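Local atomic coordinates of EpsJ (Vibrio vulnificus, PDB entry 2RET), a protein that pairs with the pseudopilin EpsI and, as a minor pseudopilin, probably forms part of the pseudopilus tip of the type II secretion system. Residues B[17-20]-B[21-24]. Sequence-based numbering, arbitrary orientation.
Sequences RLNE and LQRA
Arg23 folds back along its helix onto Asn19 and Glu20, one turn earlier, and so illustrates how a long side chain can pack against its own backbone. Arg23 CB sits 3.4 Å from Glu20 O, and its CG comes within 3.6 Å of Asn19 O. From there the chain bends at chi3 (-57°), which turns the head back toward the preceding turn. The guanidinium thus lies with one face over Asn19 O, which stands 3.7 Å above its plane, nearer the border of the group than its middle. At the tip the two nitrogens part company: Arg23 NH2 reaches to 3.5 Å from Glu20 CA, while NH1 passes by Asn19 CB and makes a weak hydrogen bond to Val115 O of a second EpsJ subunit. Beneath this head runs ordinary alpha-helical bonding, with Arg23 N donating to Asn19 O at 3.1 Å. Helix 10-32 is the N-terminal helix that, as in other pilin-like proteins, packs against antiparallel sheet. Leu21 and Ala24 touch strand 114-119, and on EpsI Leu18 meets Met15 while Leu21 meets Phe16. With CG anti to the backbone N (chi1 -172°) and the chain extended beyond it, Glu20 brings OE1 to Arg17 NH1, a salt bridge of 2.9 Å. That nitrogen keeps the carboxylate oxygen in its own guanidinium plane but approaches from above the carboxylate plane, 52° out of it. Ser120 ties down both partners, its N bonding Glu20 OE2 and its O taking Arg17 NH1, while Arg17 NE forms a salt bridge with Asp157.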
loop_
_atom_site.group_PDB
_atom_site.type_symbol
_atom_site.label_atom_id
_atom_site.label_comp_id
_atom_site.label_asym_id
_atom_site.label_seq_id
_atom_site.Cartn_x
_atom_site.Cartn_y
_atom_site.Cartn_z
ATOM N N ARG B 17 -5.858 36.515 16.786
ATOM C CA ARG B 17 -5.378 35.495 17.707
ATOM C C ARG B 17 -5.966 34.093 17.412
ATOM O O ARG B 17 -5.238 33.085 17.413
ATOM C CB ARG B 17 -5.672 35.931 19.149
ATOM C CG ARG B 17 -5.439 34.885 20.198
ATOM C CD ARG B 17 -4.011 34.400 20.152
ATOM N NE ARG B 17 -3.585 33.769 21.392
ATOM C CZ ARG B 17 -2.378 33.251 21.567
ATOM N NH1 ARG B 17 -1.508 33.277 20.587
ATOM N NH2 ARG B 17 -2.036 32.719 22.726
ATOM N N LEU B 18 -7.274 34.020 17.189
ATOM C CA LEU B 18 -7.908 32.748 16.847
ATOM C C LEU B 18 -7.436 32.219 15.511
ATOM O O LEU B 18 -7.352 31.021 15.337
ATOM C CB LEU B 18 -9.442 32.855 16.791
ATOM C CG LEU B 18 -10.254 32.664 18.069
ATOM C CD1 LEU B 18 -11.741 32.700 17.689
ATOM C CD2 LEU B 18 -9.904 31.390 18.834
ATOM N N ASN B 19 -7.197 33.116 14.563
ATOM C CA ASN B 19 -6.592 32.789 13.272
ATOM C C ASN B 19 -5.162 32.234 13.411
ATOM O O ASN B 19 -4.780 31.279 12.746
ATOM C CB ASN B 19 -6.541 34.027 12.377
ATOM C CG ASN B 19 -7.914 34.403 11.754
ATOM O OD1 ASN B 19 -8.881 33.629 11.769
ATOM N ND2 ASN B 19 -7.982 35.605 11.207
ATOM N N GLU B 20 -4.378 32.842 14.291
ATOM C CA GLU B 20 -3.055 32.361 14.626
ATOM C C GLU B 20 -3.088 30.943 15.163
ATOM O O GLU B 20 -2.278 30.095 14.758
ATOM C CB GLU B 20 -2.404 33.292 15.639
ATOM C CG GLU B 20 -0.925 32.995 15.925
ATOM C CD GLU B 20 -0.424 33.722 17.157
ATOM O OE1 GLU B 20 -1.271 34.243 17.894
ATOM O OE2 GLU B 20 0.799 33.777 17.397
ATOM N N LEU B 21 -4.019 30.703 16.080
ATOM C CA LEU B 21 -4.195 29.403 16.705
ATOM C C LEU B 21 -4.649 28.341 15.734
ATOM O O LEU B 21 -4.171 27.246 15.752
ATOM C CB LEU B 21 -5.222 29.517 17.824
ATOM C CG LEU B 21 -5.490 28.286 18.682
ATOM C CD1 LEU B 21 -4.160 27.564 19.075
ATOM C CD2 LEU B 21 -6.325 28.684 19.925
ATOM N N GLN B 22 -5.604 28.672 14.889
ATOM C CA GLN B 22 -6.022 27.771 13.804
ATOM C C GLN B 22 -4.818 27.349 12.953
ATOM O O GLN B 22 -4.662 26.189 12.649
ATOM C CB GLN B 22 -7.069 28.481 12.933
ATOM C CG GLN B 22 -8.242 27.661 12.438
ATOM C CD GLN B 22 -9.332 28.555 11.773
ATOM O OE1 GLN B 22 -9.705 29.626 12.301
ATOM N NE2 GLN B 22 -9.849 28.107 10.618
ATOM N N ARG B 23 -3.982 28.314 12.565
ATOM C CA ARG B 23 -2.760 28.032 11.825
ATOM C C ARG B 23 -1.810 27.091 12.533
ATOM O O ARG B 23 -1.285 26.174 11.918
ATOM C CB ARG B 23 -2.017 29.314 11.439
ATOM C CG ARG B 23 -2.557 29.946 10.203
ATOM C CD ARG B 23 -1.604 30.956 9.630
ATOM N NE ARG B 23 -1.293 31.969 10.608
ATOM C CZ ARG B 23 -2.032 33.051 10.841
ATOM N NH1 ARG B 23 -3.153 33.305 10.156
ATOM N NH2 ARG B 23 -1.643 33.887 11.781
ATOM N N ALA B 24 -1.571 27.352 13.811
ATOM C CA ALA B 24 -0.753 26.488 14.665
ATOM C C ALA B 24 -1.279 25.056 14.699
ATOM O O ALA B 24 -0.513 24.129 14.588
ATOM C CB ALA B 24 -0.653 27.067 16.085
#